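Local coordinates for protein SusD homolog (Bacteroides thetaiotaomicron, PDB 3EHM) that probably binds mucin O-glycans at the bacterial cell surface as a SusD-family lipoprotein with a helical, tetratricopeptide-repeat-containing fold, at residues Arg28-Gln33 against Tyr189-Asn194; Gln34-Ile39 against Asn130-Arg135; Leu101-Ile106 against Ile124-Arg129. One frame throughout, in Å; residues are numbered along the deposited sequence.

Contact 1. Residues Arg28-Gln33 against Tyr189-Asn194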
loop_
_atom_site.group_PDB
_atom_site.type_symbol
_atom_site.label_atom_id
_atom_site.label_comp_id
_atom_site.label_asym_id
_atom_site.label_seq_id
_atom_site.Cartn_x
_atom_site.Cartn_y
_atom_site.Cartn_z
ATOM N N ARG A 28 13.557 17.820 -11.052
ATOM C CA ARG A 28 13.199 17.622 -9.656
ATOM C C ARG A 28 11.836 16.958 -9.510
ATOM O O ARG A 28 11.666 16.041 -8.705
ATOM C CB ARG A 28 13.200 18.967 -8.933
ATOM C CG ARG A 28 14.591 19.522 -8.705
ATOM C CD ARG A 28 14.552 21.022 -8.487
ATOM N NE ARG A 28 15.841 21.527 -8.033
ATOM C CZ ARG A 28 16.475 22.552 -8.586
ATOM N NH1 ARG A 28 15.939 23.183 -9.623
ATOM N NH2 ARG A 28 17.641 22.954 -8.095
ATOM N N PHE A 29 10.867 17.419 -10.295
ATOM C CA PHE A 29 9.520 16.863 -10.239
ATOM C C PHE A 29 9.478 15.411 -10.715
ATOM O O PHE A 29 8.757 14.587 -10.150
ATOM C CB PHE A 29 8.562 17.723 -11.071
ATOM C CG PHE A 29 7.129 17.275 -11.006
ATOM C CD1 PHE A 29 6.524 17.005 -9.781
ATOM C CD2 PHE A 29 6.382 17.127 -12.170
ATOM C CE1 PHE A 29 5.195 16.594 -9.716
ATOM C CE2 PHE A 29 5.052 16.717 -12.117
ATOM C CZ PHE A 29 4.458 16.449 -10.886
HETATM N N MSE A 30 10.247 15.087 -11.748
HETATM C CA MSE A 30 10.250 13.714 -12.236
HETATM C C MSE A 30 10.929 12.788 -11.232
HETATM O O MSE A 30 10.546 11.627 -11.094
HETATM C CB MSE A 30 10.924 13.628 -13.610
HETATM C CG MSE A 30 10.106 14.285 -14.712
HETATM SE SE MSE A 30 10.588 13.692 -16.490
HETATM C CE MSE A 30 12.335 14.519 -16.579
ATOM N N ASN A 31 11.924 13.309 -10.520
ATOM C CA ASN A 31 12.621 12.525 -9.505
ATOM C C ASN A 31 11.602 12.204 -8.418
ATOM O O ASN A 31 11.514 11.066 -7.953
ATOM C CB ASN A 31 13.787 13.328 -8.910
ATOM C CG ASN A 31 14.556 12.556 -7.840
ATOM O OD1 ASN A 31 15.465 13.094 -7.203
ATOM N ND2 ASN A 31 14.199 11.295 -7.644
HETATM N N MSE A 32 10.824 13.209 -8.028
HETATM C CA MSE A 32 9.799 13.029 -7.000
HETATM C C MSE A 32 8.820 11.919 -7.358
HETATM O O MSE A 32 8.526 11.047 -6.541
HETATM C CB MSE A 32 9.000 14.323 -6.784
HETATM C CG MSE A 32 9.718 15.399 -5.988
HETATM SE SE MSE A 32 8.489 16.846 -5.549
HETATM C CE MSE A 32 7.388 15.904 -4.262
ATOM N N GLN A 33 8.307 11.967 -8.583
ATOM C CA GLN A 33 7.342 10.978 -9.041
ATOM C C GLN A 33 7.874 9.551 -9.003
ATOM O O GLN A 33 7.140 8.615 -8.682
ATOM C CB GLN A 33 6.881 11.326 -10.455
ATOM C CG GLN A 33 6.185 12.671 -10.531
ATOM C CD GLN A 33 5.896 13.093 -11.950
ATOM O OE1 GLN A 33 4.940 12.628 -12.567
ATOM N NE2 GLN A 33 6.733 13.975 -12.483
ATOM N N TYR A 189 6.801 17.154 -18.018
ATOM C CA TYR A 189 7.417 16.444 -16.901
ATOM C C TYR A 189 6.423 15.698 -16.016
ATOM O O TYR A 189 6.811 15.118 -15.000
ATOM C CB TYR A 189 8.207 17.431 -16.043
ATOM C CG TYR A 189 9.173 18.275 -16.840
ATOM C CD1 TYR A 189 8.884 19.607 -17.137
ATOM C CD2 TYR A 189 10.374 17.743 -17.301
ATOM C CE1 TYR A 189 9.769 20.386 -17.870
ATOM C CE2 TYR A 189 11.268 18.517 -18.039
ATOM C CZ TYR A 189 10.958 19.836 -18.318
ATOM O OH TYR A 189 11.841 20.610 -19.035
ATOM N N ASP A 190 5.150 15.719 -16.401
ATOM C CA ASP A 190 4.092 15.059 -15.638
ATOM C C ASP A 190 3.916 13.622 -16.105
ATOM O O ASP A 190 3.223 13.361 -17.090
ATOM C CB ASP A 190 2.773 15.813 -15.812
ATOM C CG ASP A 190 1.650 15.234 -14.968
ATOM O OD1 ASP A 190 1.831 14.139 -14.393
ATOM O OD2 ASP A 190 0.582 15.875 -14.889
ATOM N N LEU A 191 4.528 12.689 -15.386
ATOM C CA LEU A 191 4.450 11.280 -15.751
ATOM C C LEU A 191 3.127 10.635 -15.353
ATOM O O LEU A 191 2.861 9.493 -15.720
ATOM C CB LEU A 191 5.603 10.508 -15.098
ATOM C CG LEU A 191 7.003 11.109 -15.256
ATOM C CD1 LEU A 191 8.029 10.237 -14.536
ATOM C CD2 LEU A 191 7.343 11.216 -16.740
ATOM N N ILE A 192 2.297 11.357 -14.606
ATOM C CA ILE A 192 1.026 10.799 -14.157
ATOM C C ILE A 192 -0.188 11.228 -14.979
ATOM O O ILE A 192 -0.941 10.383 -15.469
ATOM C CB ILE A 192 0.729 11.176 -12.687
ATOM C CG1 ILE A 192 1.963 10.940 -11.810
ATOM C CG2 ILE A 192 -0.470 10.363 -12.178
ATOM C CD1 ILE A 192 2.427 9.503 -11.759
ATOM N N TYR A 193 -0.374 12.536 -15.133
ATOM C CA TYR A 193 -1.538 13.056 -15.847
ATOM C C TYR A 193 -1.298 13.946 -17.067
ATOM O O TYR A 193 -2.215 14.623 -17.519
ATOM C CB TYR A 193 -2.430 13.809 -14.862
ATOM C CG TYR A 193 -3.053 12.940 -13.788
ATOM C CD1 TYR A 193 -2.936 13.277 -12.438
ATOM C CD2 TYR A 193 -3.810 11.819 -14.123
ATOM C CE1 TYR A 193 -3.564 12.521 -11.446
ATOM C CE2 TYR A 193 -4.446 11.053 -13.137
ATOM C CZ TYR A 193 -4.320 11.414 -11.805
ATOM O OH TYR A 193 -4.967 10.687 -10.833
ATOM N N ASN A 194 -0.081 13.962 -17.596
ATOM C CA ASN A 194 0.212 14.777 -18.774
ATOM C C ASN A 194 -0.213 16.243 -18.620
ATOM O O ASN A 194 -0.720 16.849 -19.561
ATOM C CB ASN A 194 -0.482 14.178 -20.001
ATOM C CG ASN A 194 0.070 14.719 -21.314
ATOM O OD1 ASN A 194 -0.645 14.800 -22.314
ATOM N ND2 ASN A 194 1.346 15.069 -21.320
#
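Gln33 uses both ends of its carboxamide to hold the backbone of Tyr189-Leu191, and this is the tight part of the contact. Gln33 NE2 gives a nearly straight bond to Tyr189 O (2.8 Å, 163° at the hydrogen), lying in the plane of that carbonyl and in the plane of its own amide. Gln33 OE1 accepts from Leu191 N, also at 2.8 Å but more bent (136°), on a lone pair in the carbonyl plane. The amide is kept from turning by a third bond, Gln33 NE2 to Phe29 O at 3.1 Å, one helical turn back; this donor stands above the carbonyl plane, across from Gln33 N, which reaches the same oxygen from the other face. Phe29 CD2 lies 3.5 Å from Tyr189 O, and Gln33 NE2 sits over the rim of the phenyl face. The arrangement joins helix 23-36 of the SusD-like helical fold to the loop between helices 160-178 and 197-215. That loop is shaped by an Asx turn: Asp190 OD1 accepts from Ile192 N and Tyr193 N, while OD2 is taken by Trp200 and Gly195. Toward the more exposed side the polar grip gives way to looser apolar packing. There selenomethionine Met30, bent at its last torsion (chi3 -69°), brings its methyl CE to the edge of the Tyr189 ring, 3.8 Å from CD2, and its selenium SE to 4.1 Å from Leu191 CD2, Met30 and Leu191 crossing at about a right angle. Met30, Tyr189 and Leu191 all keep part of their surface open to solvent.

Contact 2. Residues Gln34-Ile39 against Asn130-Arg135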
loop_
_atom_site.group_PDB
_atom_site.type_symbol
_atom_site.label_atom_id
_atom_site.label_comp_id
_atom_site.label_asym_id
_atom_site.label_seq_id
_atom_site.Cartn_x
_atom_site.Cartn_y
_atom_site.Cartn_z
ATOM N N GLN A 34 9.147 9.382 -9.331
ATOM C CA GLN A 34 9.746 8.055 -9.324
ATOM C C GLN A 34 10.036 7.571 -7.907
ATOM O O GLN A 34 10.345 6.401 -7.706
ATOM C CB GLN A 34 11.045 8.064 -10.122
ATOM C CG GLN A 34 10.863 8.456 -11.570
ATOM C CD GLN A 34 12.185 8.652 -12.266
ATOM O OE1 GLN A 34 12.920 7.694 -12.503
ATOM N NE2 GLN A 34 12.507 9.901 -12.587
ATOM N N ARG A 35 9.938 8.473 -6.933
ATOM C CA ARG A 35 10.215 8.138 -5.536
ATOM C C ARG A 35 9.006 7.739 -4.689
ATOM O O ARG A 35 9.161 7.045 -3.683
ATOM C CB ARG A 35 10.913 9.314 -4.846
ATOM C CG ARG A 35 12.280 9.649 -5.404
ATOM C CD ARG A 35 13.269 8.530 -5.156
ATOM N NE ARG A 35 14.601 8.899 -5.621
ATOM C CZ ARG A 35 15.697 8.191 -5.379
ATOM N NH1 ARG A 35 15.622 7.071 -4.674
ATOM N NH2 ARG A 35 16.870 8.609 -5.844
ATOM N N VAL A 36 7.815 8.195 -5.068
ATOM C CA VAL A 36 6.608 7.868 -4.304
ATOM C C VAL A 36 6.601 6.371 -4.002
ATOM O O VAL A 36 6.446 5.955 -2.854
ATOM C CB VAL A 36 5.348 8.266 -5.085
ATOM C CG1 VAL A 36 4.096 7.875 -4.303
ATOM C CG2 VAL A 36 5.371 9.769 -5.342
ATOM N N ILE A 37 6.758 5.579 -5.056
ATOM C CA ILE A 37 6.860 4.130 -4.970
ATOM C C ILE A 37 8.062 3.907 -5.883
ATOM O O ILE A 37 7.977 4.142 -7.088
ATOM C CB ILE A 37 5.622 3.417 -5.541
ATOM C CG1 ILE A 37 4.378 3.793 -4.728
ATOM C CG2 ILE A 37 5.831 1.910 -5.484
ATOM C CD1 ILE A 37 3.116 3.067 -5.164
ATOM N N PRO A 38 9.194 3.458 -5.315
ATOM C CA PRO A 38 10.462 3.205 -6.014
ATOM C C PRO A 38 10.417 2.577 -7.396
ATOM O O PRO A 38 9.984 1.444 -7.558
ATOM C CB PRO A 38 11.240 2.329 -5.030
ATOM C CG PRO A 38 10.682 2.707 -3.710
ATOM C CD PRO A 38 9.215 2.826 -3.983
ATOM N N ILE A 39 10.899 3.332 -8.381
ATOM C CA ILE A 39 10.979 2.877 -9.761
ATOM C C ILE A 39 11.960 3.803 -10.468
ATOM O O ILE A 39 12.101 4.968 -10.091
ATOM C CB ILE A 39 9.610 2.927 -10.471
ATOM C CG1 ILE A 39 9.720 2.242 -11.837
ATOM C CG2 ILE A 39 9.155 4.366 -10.634
ATOM C CD1 ILE A 39 8.383 1.961 -12.494
ATOM N N ASN A 130 2.846 14.487 -0.442
ATOM C CA ASN A 130 1.915 13.949 0.537
ATOM C C ASN A 130 1.501 12.503 0.285
ATOM O O ASN A 130 1.250 11.766 1.232
ATOM C CB ASN A 130 0.688 14.857 0.653
ATOM C CG ASN A 130 1.045 16.235 1.197
ATOM O OD1 ASN A 130 1.989 16.376 1.975
ATOM N ND2 ASN A 130 0.290 17.250 0.796
ATOM N N ILE A 131 1.435 12.085 -0.974
ATOM C CA ILE A 131 1.082 10.695 -1.255
ATOM C C ILE A 131 2.225 9.831 -0.731
ATOM O O ILE A 131 2.009 8.763 -0.162
ATOM C CB ILE A 131 0.931 10.424 -2.757
ATOM C CG1 ILE A 131 -0.254 11.206 -3.314
ATOM C CG2 ILE A 131 0.717 8.926 -2.993
ATOM C CD1 ILE A 131 -0.377 11.109 -4.821
ATOM N N ALA A 132 3.448 10.309 -0.921
ATOM C CA ALA A 132 4.623 9.576 -0.465
ATOM C C ALA A 132 4.728 9.573 1.059
ATOM O O ALA A 132 4.975 8.531 1.668
ATOM C CB ALA A 132 5.882 10.181 -1.072
ATOM N N TRP A 133 4.528 10.730 1.679
ATOM C CA TRP A 133 4.636 10.807 3.130
ATOM C C TRP A 133 3.461 10.196 3.875
ATOM O O TRP A 133 3.543 9.977 5.083
ATOM C CB TRP A 133 4.888 12.248 3.570
ATOM C CG TRP A 133 6.265 12.716 3.194
ATOM C CD1 TRP A 133 7.233 11.991 2.545
ATOM C CD2 TRP A 133 6.838 14.002 3.453
ATOM N NE1 TRP A 133 8.369 12.747 2.391
ATOM C CE2 TRP A 133 8.155 13.986 2.937
ATOM C CE3 TRP A 133 6.367 15.166 4.072
ATOM C CZ2 TRP A 133 9.008 15.092 3.023
ATOM C CZ3 TRP A 133 7.215 16.267 4.158
ATOM C CH2 TRP A 133 8.521 16.220 3.635
ATOM N N LEU A 134 2.372 9.919 3.162
ATOM C CA LEU A 134 1.231 9.259 3.781
ATOM C C LEU A 134 1.735 7.841 4.063
ATOM O O LEU A 134 1.419 7.246 5.090
ATOM C CB LEU A 134 0.032 9.212 2.830
ATOM C CG LEU A 134 -1.154 8.357 3.307
ATOM C CD1 LEU A 134 -1.605 8.814 4.693
ATOM C CD2 LEU A 134 -2.304 8.472 2.311
ATOM N N ARG A 135 2.535 7.312 3.139
ATOM C CA ARG A 135 3.119 5.984 3.305
ATOM C C ARG A 135 4.106 6.033 4.470
ATOM O O ARG A 135 4.143 5.131 5.309
ATOM C CB ARG A 135 3.869 5.562 2.034
ATOM C CG ARG A 135 2.971 5.175 0.864
ATOM C CD ARG A 135 3.695 5.363 -0.464
ATOM N NE ARG A 135 4.874 4.511 -0.624
ATOM C CZ ARG A 135 4.834 3.227 -0.963
ATOM N NH1 ARG A 135 3.667 2.628 -1.175
ATOM N NH2 ARG A 135 5.962 2.547 -1.122
HETATM O O HOH W 1 8.050 4.614 -1.152
#
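Val36, at the weakly bonded end of helix 23-36, comes within 4.6 Å of Ala132 on helix 116-140, measured between CA atoms, and the chain then leaves the helix through Ile37 and Pro38. The contact is a buried helix-to-helix packing in the helical SusD-like fold, close to the centre of the molecule, and the small Ala132 lets the backbones come this close: its CB lies 4.0 Å from Val36 CA. One turn away from Arg135, Ile131 offers its CG2 methyl to Val36 CG1 at 3.8 Å. That valine methyl stands anti to the backbone N (chi1 178°), which carries it across to the isoleucine, the two branches meeting at a slant. Trp341 of strand 339-342 also packs on Val36, Ile37 and Ile131, extending the apolar patch beyond the two segments. Arg135 closes the other end. Its chain folds at chi3 (63°), and one face of the guanidinium receives Ile37 CG1, 3.8 Å above the plane and over its centre, with the two side chains at about a right angle. The charge is met outside the segments, where NH2 forms a salt bridge with Asp56. Because Arg135 is buried, Asp56 and the water beside it would be expected to stabilise its positive charge. No direct hydrogen bond crosses the contact; a water bridges it instead, lying in the guanidinium plane at its edge. It accepts from Arg135 NH2 at 2.9 Å and lies 2.7 Å from Val36 O, to which it probably donates.

Contact 3. Residues Leu101-Ile106 against Ile124-Arg129; sequences LPWNEI and IANIVR
Trp103 and Arg129 bury the largest areas here, the arginine lying over one face of the indole. Arg129 CD sits almost directly above the five-membered ring of Trp103, 3.4 Å from the ring centroid, a CH-pi contact. Farther out the guanidinium passes over the six-membered ring in a cation-pi arrangement, Arg129 CZ 4.5 Å from that centroid, with Arg129 NH1 3.2 Å from Trp103 CZ2. The two planes are inclined by 47°, so the guanidinium is tilted instead of stacked flat. Arg129 reaches this place because CG is anti to the backbone N (chi1 -175°) and the chain then bends at chi3. Both segments belong to neighbouring helices, 85-110 and 116-140, which run nearly antiparallel as a helical hairpin, their local axes 10.5 Å apart, in a protein described as containing tetratricopeptide repeats. The indole edge is fixed by a hydrogen bond, Trp103 NE1 to Asn126 OD1 (3.0 Å, 158°), the donor approaching nearly along the C=O axis and the oxygen lying close to the ring plane. Asn126 ND2 is held in turn by Glu123, which steadies the amide. Ala125 is the third residue with a large share of the buried surface: beyond the CD1 side of the indole, Ala125 CB meets Ile106 CG2 at 4.1 Å and Trp103 CD1 at 4.4 Å.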
loop_
_atom_site.group_PDB
_atom_site.type_symbol
_atom_site.label_atom_id
_atom_site.label_comp_id
_atom_site.label_asym_id
_atom_site.label_seq_id
_atom_site.Cartn_x
_atom_site.Cartn_y
_atom_site.Cartn_z
ATOM N N LEU A 101 14.411 15.527 -0.606
ATOM C CA LEU A 101 15.434 16.281 -1.325
ATOM C C LEU A 101 14.900 17.139 -2.467
ATOM O O LEU A 101 14.960 18.369 -2.402
ATOM C CB LEU A 101 16.520 15.335 -1.860
ATOM C CG LEU A 101 17.679 14.968 -0.927
ATOM C CD1 LEU A 101 18.481 16.227 -0.615
ATOM C CD2 LEU A 101 17.159 14.333 0.346
ATOM N N PRO A 102 14.379 16.507 -3.533
ATOM C CA PRO A 102 13.862 17.311 -4.642
ATOM C C PRO A 102 12.669 18.192 -4.260
ATOM O O PRO A 102 12.506 19.292 -4.798
ATOM C CB PRO A 102 13.515 16.258 -5.695
ATOM C CG PRO A 102 13.134 15.072 -4.873
ATOM C CD PRO A 102 14.192 15.067 -3.795
ATOM N N TRP A 103 11.829 17.724 -3.343
ATOM C CA TRP A 103 10.686 18.536 -2.939
ATOM C C TRP A 103 11.158 19.829 -2.292
ATOM O O TRP A 103 10.633 20.903 -2.582
ATOM C CB TRP A 103 9.785 17.815 -1.933
ATOM C CG TRP A 103 8.720 18.742 -1.405
ATOM C CD1 TRP A 103 7.547 19.081 -2.022
ATOM C CD2 TRP A 103 8.798 19.552 -0.224
ATOM N NE1 TRP A 103 6.896 20.058 -1.303
ATOM C CE2 TRP A 103 7.642 20.364 -0.195
ATOM C CE3 TRP A 103 9.736 19.674 0.810
ATOM C CZ2 TRP A 103 7.398 21.288 0.828
ATOM C CZ3 TRP A 103 9.494 20.591 1.828
ATOM C CH2 TRP A 103 8.332 21.387 1.827
ATOM N N ASN A 104 12.140 19.713 -1.406
ATOM C CA ASN A 104 12.671 20.865 -0.695
ATOM C C ASN A 104 13.240 21.922 -1.633
ATOM O O ASN A 104 13.104 23.118 -1.376
ATOM C CB ASN A 104 13.739 20.422 0.305
ATOM C CG ASN A 104 14.158 21.539 1.243
ATOM O OD1 ASN A 104 13.318 22.206 1.852
ATOM N ND2 ASN A 104 15.463 21.741 1.373
ATOM N N GLU A 105 13.878 21.486 -2.718
ATOM C CA GLU A 105 14.442 22.435 -3.676
ATOM C C GLU A 105 13.318 23.146 -4.430
ATOM O O GLU A 105 13.403 24.343 -4.695
ATOM C CB GLU A 105 15.363 21.724 -4.667
ATOM C CG GLU A 105 16.464 20.921 -4.002
ATOM C CD GLU A 105 17.519 20.447 -4.984
ATOM O OE1 GLU A 105 17.172 20.180 -6.157
ATOM O OE2 GLU A 105 18.696 20.331 -4.575
ATOM N N ILE A 106 12.268 22.403 -4.770
ATOM C CA ILE A 106 11.126 22.977 -5.475
ATOM C C ILE A 106 10.468 24.005 -4.561
ATOM O O ILE A 106 10.123 25.105 -4.989
ATOM C CB ILE A 106 10.085 21.888 -5.846
ATOM C CG1 ILE A 106 10.662 20.967 -6.923
ATOM C CG2 ILE A 106 8.786 22.534 -6.336
ATOM C CD1 ILE A 106 9.708 19.868 -7.363
ATOM N N ILE A 124 1.124 20.956 -6.899
ATOM C CA ILE A 124 1.137 19.631 -7.512
ATOM C C ILE A 124 2.268 18.849 -6.840
ATOM O O ILE A 124 2.126 17.670 -6.518
ATOM C CB ILE A 124 1.371 19.722 -9.042
ATOM C CG1 ILE A 124 0.115 20.291 -9.709
ATOM C CG2 ILE A 124 1.716 18.338 -9.619
ATOM C CD1 ILE A 124 0.273 20.581 -11.182
ATOM N N ALA A 125 3.387 19.525 -6.613
ATOM C CA ALA A 125 4.528 18.901 -5.951
ATOM C C ALA A 125 4.124 18.510 -4.527
ATOM O O ALA A 125 4.548 17.475 -4.013
ATOM C CB ALA A 125 5.705 19.866 -5.922
ATOM N N ASN A 126 3.294 19.338 -3.895
ATOM C CA ASN A 126 2.832 19.057 -2.541
ATOM C C ASN A 126 1.962 17.793 -2.505
ATOM O O ASN A 126 2.030 17.012 -1.560
ATOM C CB ASN A 126 2.048 20.253 -1.976
ATOM C CG ASN A 126 2.955 21.403 -1.545
ATOM O OD1 ASN A 126 4.145 21.209 -1.300
ATOM N ND2 ASN A 126 2.386 22.600 -1.428
ATOM N N ILE A 127 1.143 17.593 -3.531
ATOM C CA ILE A 127 0.293 16.406 -3.584
ATOM C C ILE A 127 1.170 15.159 -3.705
ATOM O O ILE A 127 0.982 14.182 -2.978
ATOM C CB ILE A 127 -0.677 16.459 -4.784
ATOM C CG1 ILE A 127 -1.666 17.615 -4.599
ATOM C CG2 ILE A 127 -1.417 15.121 -4.922
ATOM C CD1 ILE A 127 -2.559 17.859 -5.809
ATOM N N VAL A 128 2.134 15.195 -4.621
ATOM C CA VAL A 128 3.039 14.064 -4.804
ATOM C C VAL A 128 3.801 13.792 -3.507
ATOM O O VAL A 128 3.976 12.642 -3.111
ATOM C CB VAL A 128 4.044 14.328 -5.945
ATOM C CG1 VAL A 128 5.052 13.196 -6.030
ATOM C CG2 VAL A 128 3.298 14.456 -7.261
ATOM N N ARG A 129 4.248 14.853 -2.842
ATOM C CA ARG A 129 4.976 14.696 -1.587
ATOM C C ARG A 129 4.089 14.030 -0.535
ATOM O O ARG A 129 4.520 13.115 0.173
ATOM C CB ARG A 129 5.429 16.055 -1.053
ATOM C CG ARG A 129 6.307 15.951 0.187
ATOM C CD ARG A 129 6.362 17.259 0.957
ATOM N NE ARG A 129 5.103 17.532 1.648
ATOM C CZ ARG A 129 4.936 18.506 2.534
ATOM N NH1 ARG A 129 5.947 19.307 2.838
ATOM N NH2 ARG A 129 3.764 18.669 3.132
#

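Helix 23-36 carries one side of both contact 1 and contact 2, whose centres lie about 12 Å apart, and helix 116-140 serves contacts 2 and 3 in the same way, about 11 Å apart. Contact 3 also touches contact 1 directly: Arg28 NE forms a 2.7 Å salt bridge with Glu105 OE1, and Phe29 CZ packs on Ile124 CG2 at 3.6 Å. Val36 CG2 meets Val128 CG1 at 3.5 Å, joining contact 2 to contact 3. Helices 23-36, 85-110 and 116-140 thus form one packed group. The centre of contact 2 lies about 10 Å from the centre of the chain, those of contacts 1 and 3 about 20 Å. All three are structural packing.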